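Local coordinates for type IV pilin structural subunit (Pseudomonas aeruginosa, PDB 3JYZ), which probably polymerises into type IV pili, the thin surface filaments that such bacteria use for attachment and twitching motility, at residues A[15-20]-A[52-57]; A[9-14]-A[79-84]; A[22-27]-A[37-42]; A[118-121]-A[126-129]. All blocks are in the same frame, centred on the assembly; numbering follows the deposited sequence.

Interaction 1 (A[15-20]-A[52-57])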
loop_
_atom_site.group_PDB
_atom_site.type_symbol
_atom_site.label_atom_id
_atom_site.label_comp_id
_atom_site.label_asym_id
_atom_site.label_seq_id
_atom_site.Cartn_x
_atom_site.Cartn_y
_atom_site.Cartn_z
ATOM N N LEU A 15 -6.497 3.263 -4.255
ATOM C CA LEU A 15 -5.142 3.789 -4.257
ATOM C C LEU A 15 -5.163 5.253 -3.846
ATOM O O LEU A 15 -4.315 5.709 -3.086
ATOM C CB LEU A 15 -4.497 3.602 -5.632
ATOM C CG LEU A 15 -4.244 2.135 -5.987
ATOM C CD1 LEU A 15 -3.729 2.025 -7.412
ATOM C CD2 LEU A 15 -3.243 1.520 -5.019
ATOM N N VAL A 16 -6.151 5.986 -4.338
ATOM C CA VAL A 16 -6.279 7.393 -3.990
ATOM C C VAL A 16 -6.557 7.544 -2.485
ATOM O O VAL A 16 -6.044 8.451 -1.824
ATOM C CB VAL A 16 -7.377 8.066 -4.841
ATOM C CG1 VAL A 16 -7.623 9.489 -4.367
ATOM C CG2 VAL A 16 -6.975 8.047 -6.307
ATOM N N LEU A 17 -7.346 6.628 -1.938
ATOM C CA LEU A 17 -7.670 6.618 -0.514
ATOM C C LEU A 17 -6.438 6.388 0.383
ATOM O O LEU A 17 -6.415 6.797 1.547
ATOM C CB LEU A 17 -8.735 5.539 -0.263
ATOM C CG LEU A 17 -9.823 5.674 0.808
ATOM C CD1 LEU A 17 -10.674 6.922 0.628
ATOM C CD2 LEU A 17 -10.704 4.430 0.820
ATOM N N ALA A 18 -5.410 5.739 -0.158
ATOM C CA ALA A 18 -4.172 5.507 0.581
ATOM C C ALA A 18 -3.175 6.673 0.532
ATOM O O ALA A 18 -2.193 6.694 1.275
ATOM C CB ALA A 18 -3.497 4.219 0.096
ATOM N N GLU A 19 -3.412 7.643 -0.344
ATOM C CA GLU A 19 -2.461 8.745 -0.490
ATOM C C GLU A 19 -2.169 9.496 0.818
ATOM O O GLU A 19 -1.024 9.847 1.085
ATOM C CB GLU A 19 -2.903 9.709 -1.595
ATOM C CG GLU A 19 -2.690 9.166 -2.998
ATOM C CD GLU A 19 -1.231 8.815 -3.284
ATOM O OE1 GLU A 19 -0.327 9.511 -2.767
ATOM O OE2 GLU A 19 -0.983 7.849 -4.037
ATOM N N PRO A 20 -3.197 9.757 1.641
ATOM C CA PRO A 20 -2.885 10.450 2.898
ATOM C C PRO A 20 -2.010 9.624 3.855
ATOM O O PRO A 20 -1.310 10.190 4.699
ATOM C CB PRO A 20 -4.269 10.714 3.508
ATOM C CG PRO A 20 -5.192 10.727 2.342
ATOM C CD PRO A 20 -4.649 9.689 1.401
ATOM N N ALA A 52 -8.926 3.699 6.624
ATOM C CA ALA A 52 -9.747 4.462 5.697
ATOM C C ALA A 52 -10.722 3.497 5.059
ATOM O O ALA A 52 -10.463 2.297 4.994
ATOM C CB ALA A 52 -8.877 5.131 4.629
ATOM N N SER A 53 -11.852 4.012 4.588
ATOM C CA SER A 53 -12.840 3.150 3.968
ATOM C C SER A 53 -13.765 3.961 3.066
ATOM O O SER A 53 -13.774 5.193 3.110
ATOM C CB SER A 53 -13.651 2.436 5.040
ATOM O OG SER A 53 -14.445 3.371 5.735
ATOM N N SER A 54 -14.536 3.252 2.249
ATOM C CA SER A 54 -15.444 3.885 1.304
ATOM C C SER A 54 -16.411 2.818 0.837
ATOM O O SER A 54 -16.378 1.695 1.320
ATOM C CB SER A 54 -14.660 4.423 0.108
ATOM O OG SER A 54 -14.149 3.354 -0.666
ATOM N N LYS A 55 -17.215 3.114 -0.144
ATOM C CA LYS A 55 -18.078 2.098 -0.673
ATOM C C LYS A 55 -17.312 0.900 -1.228
ATOM O O LYS A 55 -17.724 -0.142 -1.091
ATOM C CB LYS A 55 -19.002 2.667 -1.794
ATOM C CG LYS A 55 -19.878 1.631 -2.411
ATOM C CD LYS A 55 -20.840 2.255 -3.424
ATOM C CE LYS A 55 -21.571 1.182 -4.205
ATOM N NZ LYS A 55 -22.740 1.676 -4.937
ATOM N N TYR A 56 -16.160 1.135 -1.674
ATOM C CA TYR A 56 -15.393 0.122 -2.388
ATOM C C TYR A 56 -14.236 -0.393 -1.537
ATOM O O TYR A 56 -13.761 -1.425 -1.913
ATOM C CB TYR A 56 -14.866 0.680 -3.710
ATOM C CG TYR A 56 -15.952 1.056 -4.693
ATOM C CD1 TYR A 56 -17.062 0.238 -4.877
ATOM C CD2 TYR A 56 -15.868 2.226 -5.434
ATOM C CE1 TYR A 56 -18.056 0.579 -5.774
ATOM C CE2 TYR A 56 -16.859 2.573 -6.336
ATOM C CZ TYR A 56 -17.950 1.748 -6.500
ATOM O OH TYR A 56 -18.938 2.087 -7.396
ATOM N N VAL A 57 -13.844 0.280 -0.538
ATOM C CA VAL A 57 -12.712 -0.075 0.283
ATOM C C VAL A 57 -13.123 -0.399 1.712
ATOM O O VAL A 57 -13.706 0.385 2.322
ATOM C CB VAL A 57 -11.684 1.020 0.288
ATOM C CG1 VAL A 57 -10.511 0.655 1.159
ATOM C CG2 VAL A 57 -11.241 1.224 -1.115
#

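Interaction 2 (A[9-14]-A[79-84])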
loop_
_atom_site.group_PDB
_atom_site.type_symbol
_atom_site.label_atom_id
_atom_site.label_comp_id
_atom_site.label_asym_id
_atom_site.label_seq_id
_atom_site.Cartn_x
_atom_site.Cartn_y
_atom_site.Cartn_z
ATOM N N THR A 9 -11.190 0.634 -12.325
ATOM C CA THR A 9 -11.428 2.018 -11.988
ATOM C C THR A 9 -11.822 2.100 -10.511
ATOM O O THR A 9 -11.394 3.008 -9.802
ATOM C CB THR A 9 -12.470 2.649 -12.934
ATOM O OG1 THR A 9 -11.785 3.489 -13.875
ATOM C CG2 THR A 9 -13.457 3.478 -12.155
ATOM N N ARG A 10 -12.582 1.137 -10.040
ATOM C CA ARG A 10 -12.946 1.097 -8.629
ATOM C C ARG A 10 -11.753 0.741 -7.739
ATOM O O ARG A 10 -11.595 1.301 -6.656
ATOM C CB ARG A 10 -14.139 0.163 -8.405
ATOM C CG ARG A 10 -15.399 0.709 -9.064
ATOM C CD ARG A 10 -16.528 -0.299 -9.119
ATOM N NE ARG A 10 -17.649 0.233 -9.887
ATOM C CZ ARG A 10 -18.758 -0.445 -10.166
ATOM N NH1 ARG A 10 -18.909 -1.688 -9.735
ATOM N NH2 ARG A 10 -19.720 0.131 -10.879
ATOM N N VAL A 11 -10.899 -0.165 -8.212
ATOM C CA VAL A 11 -9.661 -0.479 -7.499
ATOM C C VAL A 11 -8.754 0.760 -7.424
ATOM O O VAL A 11 -8.134 1.023 -6.394
ATOM C CB VAL A 11 -8.928 -1.689 -8.136
ATOM C CG1 VAL A 11 -7.575 -1.896 -7.477
ATOM C CG2 VAL A 11 -9.777 -2.949 -8.005
ATOM N N SER A 12 -8.700 1.536 -8.502
ATOM C CA SER A 12 -7.929 2.785 -8.485
ATOM C C SER A 12 -8.393 3.760 -7.405
ATOM O O SER A 12 -7.568 4.473 -6.828
ATOM C CB SER A 12 -7.954 3.465 -9.855
ATOM O OG SER A 12 -7.098 2.783 -10.755
ATOM N N GLU A 13 -9.679 3.809 -7.159
ATOM C CA GLU A 13 -10.140 4.620 -6.055
ATOM C C GLU A 13 -9.501 4.329 -4.771
ATOM O O GLU A 13 -9.246 5.221 -4.051
ATOM C CB GLU A 13 -11.672 4.550 -5.946
ATOM C CG GLU A 13 -12.283 5.217 -7.157
ATOM C CD GLU A 13 -13.190 6.414 -6.839
ATOM O OE1 GLU A 13 -12.893 7.580 -7.269
ATOM O OE2 GLU A 13 -14.237 6.138 -6.160
ATOM N N GLY A 14 -9.273 3.049 -4.454
ATOM C CA GLY A 14 -8.596 2.644 -3.238
ATOM C C GLY A 14 -7.185 3.181 -3.126
ATOM O O GLY A 14 -6.704 3.501 -2.038
ATOM N N VAL A 79 -17.003 -3.900 -5.735
ATOM C CA VAL A 79 -15.992 -3.624 -6.742
ATOM C C VAL A 79 -16.149 -4.546 -7.947
ATOM O O VAL A 79 -15.992 -4.106 -9.088
ATOM C CB VAL A 79 -14.577 -3.782 -6.150
ATOM C CG1 VAL A 79 -13.520 -3.561 -7.217
ATOM C CG2 VAL A 79 -14.383 -2.808 -5.005
ATOM N N GLY A 80 -16.465 -5.813 -7.687
ATOM C CA GLY A 80 -16.546 -6.822 -8.733
ATOM C C GLY A 80 -15.416 -7.842 -8.679
ATOM O O GLY A 80 -15.000 -8.370 -9.713
ATOM N N LEU A 81 -14.923 -8.131 -7.479
ATOM C CA LEU A 81 -13.768 -9.003 -7.303
ATOM C C LEU A 81 -14.139 -10.337 -6.667
ATOM O O LEU A 81 -15.176 -10.448 -6.013
ATOM C CB LEU A 81 -12.739 -8.319 -6.402
ATOM C CG LEU A 81 -12.130 -7.021 -6.916
ATOM C CD1 LEU A 81 -11.479 -6.275 -5.760
ATOM C CD2 LEU A 81 -11.123 -7.297 -8.027
ATOM N N PRO A 82 -13.282 -11.356 -6.839
ATOM C CA PRO A 82 -13.466 -12.620 -6.119
ATOM C C PRO A 82 -13.421 -12.382 -4.610
ATOM O O PRO A 82 -12.746 -11.452 -4.150
ATOM C CB PRO A 82 -12.262 -13.460 -6.559
ATOM C CG PRO A 82 -11.856 -12.880 -7.873
ATOM C CD PRO A 82 -12.147 -11.409 -7.778
ATOM N N THR A 83 -14.126 -13.212 -3.849
ATOM C CA THR A 83 -14.258 -13.003 -2.409
ATOM C C THR A 83 -12.912 -12.936 -1.690
ATOM O O THR A 83 -12.757 -12.204 -0.709
ATOM C CB THR A 83 -15.166 -14.077 -1.755
ATOM O OG1 THR A 83 -15.223 -13.869 -0.338
ATOM C CG2 THR A 83 -14.633 -15.469 -2.028
ATOM N N ALA A 84 -11.936 -13.692 -2.178
ATOM C CA ALA A 84 -10.616 -13.702 -1.561
ATOM C C ALA A 84 -9.571 -13.063 -2.470
ATOM O O ALA A 84 -8.378 -13.164 -2.209
ATOM C CB ALA A 84 -10.198 -15.125 -1.190
#

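Interaction 3 (A[22-27]-A[37-42])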
loop_
_atom_site.group_PDB
_atom_site.type_symbol
_atom_site.label_atom_id
_atom_site.label_comp_id
_atom_site.label_asym_id
_atom_site.label_seq_id
_atom_site.Cartn_x
_atom_site.Cartn_y
_atom_site.Cartn_z
ATOM N N LYS A 22 0.494 7.628 2.769
ATOM C CA LYS A 22 1.832 7.870 2.230
ATOM C C LYS A 22 2.357 9.215 2.708
ATOM O O LYS A 22 3.523 9.340 3.097
ATOM C CB LYS A 22 1.808 7.849 0.704
ATOM C CG LYS A 22 1.505 6.481 0.103
ATOM C CD LYS A 22 1.630 6.563 -1.408
ATOM C CE LYS A 22 1.401 5.224 -2.079
ATOM N NZ LYS A 22 1.525 5.381 -3.559
ATOM N N LEU A 23 1.492 10.223 2.677
ATOM C CA LEU A 23 1.875 11.563 3.100
ATOM C C LEU A 23 2.242 11.574 4.576
ATOM O O LEU A 23 3.262 12.153 4.955
ATOM C CB LEU A 23 0.743 12.558 2.836
ATOM C CG LEU A 23 1.070 14.026 3.126
ATOM C CD1 LEU A 23 2.284 14.489 2.321
ATOM C CD2 LEU A 23 -0.145 14.901 2.842
HETATM N N MSE A 24 1.416 10.939 5.410
HETATM C CA MSE A 24 1.690 10.876 6.848
HETATM C C MSE A 24 3.024 10.196 7.140
HETATM O O MSE A 24 3.777 10.632 8.003
HETATM C CB MSE A 24 0.566 10.160 7.609
HETATM C CG MSE A 24 0.892 9.910 9.090
HETATM SE SE MSE A 24 -0.563 9.018 10.072
HETATM C CE MSE A 24 -1.959 10.388 9.813
ATOM N N ILE A 25 3.313 9.118 6.427
ATOM C CA ILE A 25 4.583 8.427 6.614
ATOM C C ILE A 25 5.747 9.349 6.245
ATOM O O ILE A 25 6.739 9.425 6.967
ATOM C CB ILE A 25 4.628 7.109 5.817
ATOM C CG1 ILE A 25 3.717 6.075 6.479
ATOM C CG2 ILE A 25 6.054 6.577 5.742
ATOM C CD1 ILE A 25 3.340 4.932 5.575
ATOM N N SER A 26 5.606 10.062 5.133
ATOM C CA SER A 26 6.635 10.992 4.676
ATOM C C SER A 26 6.946 12.074 5.699
ATOM O O SER A 26 8.113 12.368 5.970
ATOM C CB SER A 26 6.203 11.654 3.368
ATOM O OG SER A 26 7.171 12.608 2.958
ATOM N N THR A 27 5.901 12.669 6.263
ATOM C CA THR A 27 6.062 13.830 7.135
ATOM C C THR A 27 6.271 13.469 8.601
ATOM O O THR A 27 6.960 14.191 9.331
ATOM C CB THR A 27 4.846 14.782 7.039
ATOM O OG1 THR A 27 3.672 14.106 7.498
ATOM C CG2 THR A 27 4.632 15.238 5.610
ATOM N N THR A 37 6.451 3.964 14.180
ATOM C CA THR A 37 5.580 3.213 15.070
ATOM C C THR A 37 4.384 4.061 15.463
ATOM O O THR A 37 3.243 3.595 15.439
ATOM C CB THR A 37 6.368 2.782 16.304
ATOM O OG1 THR A 37 7.404 1.886 15.886
ATOM C CG2 THR A 37 5.472 2.074 17.314
ATOM N N ARG A 38 4.643 5.319 15.804
ATOM C CA ARG A 38 3.580 6.250 16.161
ATOM C C ARG A 38 2.642 6.498 14.982
ATOM O O ARG A 38 1.424 6.551 15.147
ATOM C CB ARG A 38 4.168 7.574 16.652
ATOM C CG ARG A 38 3.128 8.586 17.105
ATOM C CD ARG A 38 3.713 9.567 18.107
ATOM N NE ARG A 38 4.756 10.399 17.515
ATOM C CZ ARG A 38 6.059 10.199 17.688
ATOM N NH1 ARG A 38 6.483 9.193 18.440
ATOM N NH2 ARG A 38 6.938 11.007 17.110
ATOM N N ALA A 39 3.217 6.649 13.792
ATOM C CA ALA A 39 2.432 6.893 12.586
ATOM C C ALA A 39 1.511 5.705 12.298
ATOM O O ALA A 39 0.352 5.884 11.933
ATOM C CB ALA A 39 3.356 7.165 11.402
ATOM N N THR A 40 2.037 4.497 12.467
ATOM C CA THR A 40 1.238 3.286 12.323
ATOM C C THR A 40 0.031 3.314 13.265
ATOM O O THR A 40 -1.098 3.043 12.856
ATOM C CB THR A 40 2.099 2.042 12.596
ATOM O OG1 THR A 40 3.154 1.985 11.625
ATOM C CG2 THR A 40 1.269 0.758 12.526
ATOM N N THR A 41 0.266 3.648 14.525
ATOM C CA THR A 41 -0.829 3.705 15.482
ATOM C C THR A 41 -1.847 4.780 15.122
ATOM O O THR A 41 -3.054 4.541 15.153
ATOM C CB THR A 41 -0.279 3.952 16.891
ATOM O OG1 THR A 41 0.513 2.825 17.276
ATOM C CG2 THR A 41 -1.413 4.130 17.892
ATOM N N THR A 42 -1.359 5.967 14.775
ATOM C CA THR A 42 -2.228 7.082 14.422
ATOM C C THR A 42 -3.096 6.750 13.214
ATOM O O THR A 42 -4.317 6.933 13.240
ATOM C CB THR A 42 -1.390 8.333 14.107
ATOM O OG1 THR A 42 -0.627 8.677 15.269
ATOM C CG2 THR A 42 -2.281 9.503 13.707
#

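Interaction 4 (A[118-121]-A[126-129])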
loop_
_atom_site.group_PDB
_atom_site.type_symbol
_atom_site.label_atom_id
_atom_site.label_comp_id
_atom_site.label_asym_id
_atom_site.label_seq_id
_atom_site.Cartn_x
_atom_site.Cartn_y
_atom_site.Cartn_z
ATOM N N ALA A 118 5.997 0.626 -3.931
ATOM C CA ALA A 118 5.676 -0.442 -4.869
ATOM C C ALA A 118 4.271 -0.956 -4.586
ATOM O O ALA A 118 3.922 -1.208 -3.426
ATOM C CB ALA A 118 6.683 -1.576 -4.725
ATOM N N CYS A 119 3.457 -1.084 -5.630
ATOM C CA CYS A 119 2.128 -1.660 -5.475
ATOM C C CYS A 119 2.108 -3.055 -6.064
ATOM O O CYS A 119 2.546 -3.249 -7.199
ATOM C CB CYS A 119 1.073 -0.811 -6.176
ATOM S SG CYS A 119 -0.608 -1.490 -5.964
ATOM N N THR A 120 1.629 -4.041 -5.296
ATOM C CA THR A 120 1.520 -5.377 -5.782
ATOM C C THR A 120 0.077 -5.960 -5.606
ATOM O O THR A 120 -0.580 -5.686 -4.669
ATOM C CB THR A 120 2.542 -6.329 -5.117
ATOM O OG1 THR A 120 2.416 -6.219 -3.716
ATOM C CG2 THR A 120 3.950 -5.986 -5.530
ATOM N N SER A 121 -0.337 -6.718 -6.585
ATOM C CA SER A 121 -1.592 -7.437 -6.574
ATOM C C SER A 121 -1.230 -8.934 -6.538
ATOM O O SER A 121 -0.235 -9.298 -6.062
ATOM C CB SER A 121 -2.363 -7.123 -7.852
ATOM O OG SER A 121 -1.649 -7.577 -8.956
ATOM N N THR A 126 5.027 -4.938 -12.604
ATOM C CA THR A 126 5.357 -3.530 -12.761
ATOM C C THR A 126 6.376 -3.091 -11.731
ATOM O O THR A 126 7.384 -2.485 -12.080
ATOM C CB THR A 126 4.102 -2.656 -12.687
ATOM O OG1 THR A 126 3.237 -3.011 -13.768
ATOM C CG2 THR A 126 4.458 -1.177 -12.782
ATOM N N ALA A 127 6.131 -3.420 -10.466
ATOM C CA ALA A 127 7.087 -3.081 -9.418
ATOM C C ALA A 127 8.445 -3.711 -9.714
ATOM O O ALA A 127 9.490 -3.081 -9.521
ATOM C CB ALA A 127 6.578 -3.514 -8.051
ATOM N N THR A 128 8.428 -4.952 -10.180
ATOM C CA THR A 128 9.667 -5.637 -10.525
ATOM C C THR A 128 10.424 -4.896 -11.628
ATOM O O THR A 128 11.638 -4.700 -11.533
ATOM C CB THR A 128 9.393 -7.087 -10.952
ATOM O OG1 THR A 128 8.802 -7.799 -9.858
ATOM C CG2 THR A 128 10.683 -7.790 -11.348
ATOM N N ALA A 129 9.704 -4.470 -12.661
ATOM C CA ALA A 129 10.324 -3.719 -13.752
ATOM C C ALA A 129 10.864 -2.359 -13.286
ATOM O O ALA A 129 11.821 -1.831 -13.861
ATOM C CB ALA A 129 9.341 -3.546 -14.912
HETATM O O HOH W 1 3.687 -4.522 -9.396
#

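Interaction 1 (A[15-20]-A[52-57])
Leu-17 of helix 4-28 packs on the end of the alpha-beta loop, residues 52-57, the connection between the N-terminal helix and the antiparallel sheet of type IV pilins. CD2 of Leu-17 does most of the touching. It meets Val-57 tip to tip, 3.6 Å from CB of Val-57, and both methyls of that valine lie only slightly farther off, so the leucine methyl sits over the whole branch point. The same CD2 lies against the backbone of Ser-53, 3.8 Å from its carbonyl carbon, and 3.9 Å from OG of Ser-54. Lower on the side chain, CG of Leu-17 rests 4.0 Å from CB of Ala-52. The first torsion of the leucine (chi1 -147°), well off a staggered value, directs CD2 to these partners. Residues 54-57 form a tight turn fastened by the Ser-54 hydroxyl: OG accepts from N of Tyr-56 at 3.2 Å and from N of Val-57 at 3.1 Å, an ST turn that is also an ST motif. The backbone N of Ser-54 closes the turn on O of Val-57 at 3.0 Å. Leu-17 lies on the partly exposed flank of helix 4-28, whereas Leu-15 and Ala-18 pack on Ile-72 and Leu-90 of the sheet; Val-57, opening strand 57-62, also touches Ile-72 and Tyr-74.

Interaction 2 (A[9-14]-A[79-84])
Arg-10 lies along Val-79, and its side chain can be followed outward from the helix. CB is 4.0 Å from CG1 of Val-79. CG, set opposite the carbonyl carbon (chi1 -66°), starts an extended run to NE that carries the chain past the valine backbone: CD comes 3.8 Å from O of Val-79 and 4.1 Å from its CA. At the tip, NH1 also stands 3.8 Å from O of Val-79, too far for a hydrogen bond, with the oxygen oblique to the guanidinium. Next along the helix and buried, Val-11 crosses Val-79 at about a right angle, CG2 of Val-11 lying 3.9 Å from CG1 of Val-79. That valine methyl is turned to the helix by a first torsion of 177°, which brings it against both CB of Arg-10 and CG2 of Val-11. A looser touch, 4.4 Å from CG2 of Val-11 to CD1 of Leu-81, extends the apolar patch beyond Gly-80, where a positive phi ends the short helix 76-79. Val-7 and Tyr-74 pack on both Val-79 and Leu-81, and the Tyr-74 hydroxyl hydrogen-bonds to O of Val-11. No hydrogen bond crosses between 9-14 and 79-84. The contact rests mainly on apolar packing, and O of Val-79, buried without a hydrogen-bonding partner, is probably eased somewhat by the positive guanidinium nearby.

Interaction 3 (A[22-27]-A[37-42])
The flat group in this helix-to-helix contact is the peptide carbonyl of Ala-39, which the selenium of Met-24 (a selenomethionine) approaches from the flank: SE lies 3.8 Å from O of Ala-39, tilted out of the peptide plane. No aromatic ring belongs to either segment, but Trp-43, one turn farther along helix 33-49, touches the same Met-24 side chain, as does Gln-46. Met-24 bridges the two helices by stretching out straight, with CG opposite the backbone N (chi1 173°), and then bending at its last torsion (chi3 -61°). The bend lays the terminal methyl alongside Thr-42: CE and SE are each 4.0 Å from CG2 of Thr-42, and the two side chains cross obliquely. Nearer the helix, CG of Met-24 faces CB of Ala-39 at 4.4 Å; Ala-39 is buried and points to the other helix. The rotation of Thr-42 that presents CG2 to Met-24 also lets OG1 donate to O of Arg-38 at 3.0 Å, standing 42° above the carbonyl plane, and that oxygen also accepts the helical bond from N of Thr-42. On the sheet side, Ile-25 packs on Met-62, Ile-115 and Trp-117, while Thr-40 also touches Met-62. The two segments meet through van der Waals and apolar contact, without a hydrogen bond: the end of the Met-24 side chain, where selenium stands in the place of the sulfur of natural methionine, is set against a methyl and a carbonyl oxygen.

Interaction 4 (A[118-121]-A[126-129])
A water joins the strand to the helix: it donates to O of Cys-119 at 2.8 Å and accepts from N of Ala-127 at 2.9 Å. It thus serves an amide in the first turn of helix 125-129, where no earlier helical carbonyl is there to take the N-H, and links it to a strand oxygen. Beside this bridge the contact is mostly apolar and turns on the one methyl of Ala-127. Its CB is 3.9 Å from CB of Ala-118 and 4.1 Å from O of Cys-119. CG2 of Thr-120 approaches the same CB of Ala-127 more loosely, at 4.4 Å, while the Thr-120 hydroxyl is hydrogen-bonded to O of Ala-136. Met-135 touches Ala-118, Thr-120 and Ala-127 alike, and so closes the small apolar cluster. Along the strand, Ala-118 and Thr-120 are tied by backbone bonds to Ser-91 and Ile-89 of strand 87-95. Thr-126 is tied to the C-terminal segment by its hydroxyl on O of Ala-147 and by a backbone bond with Arg-150. Cys-119, next to last in strand 114-120, forms a disulfide with Cys-149 that bounds the loop carrying helix 125-129: this is the disulfide-bounded C-terminal loop, the D-region, of type IV pilins.

How the interactions relate
Helix 4-28 supplies one side of interactions 1, 2 and 3, which follow one another along it: the loop 79-84 near its start, the turn 52-57 at mid-length, helix 33-49 toward its end. Interaction 1 is a surface contact, interaction 3 partly buried, and interactions 2 and 4 are buried. None has a direct hydrogen bond between its segments; interaction 4 alone has a bridging water, fitting its place where a strand meets a helix start. Interactions 1 and 2 touch through Tyr-56 with Arg-10 and Val-79. Interaction 4 lies beyond the chain's centre from interaction 1, yet Leu-15 CD2 reaches Cys-119 SG at 4.1 Å, joining helix to disulfide.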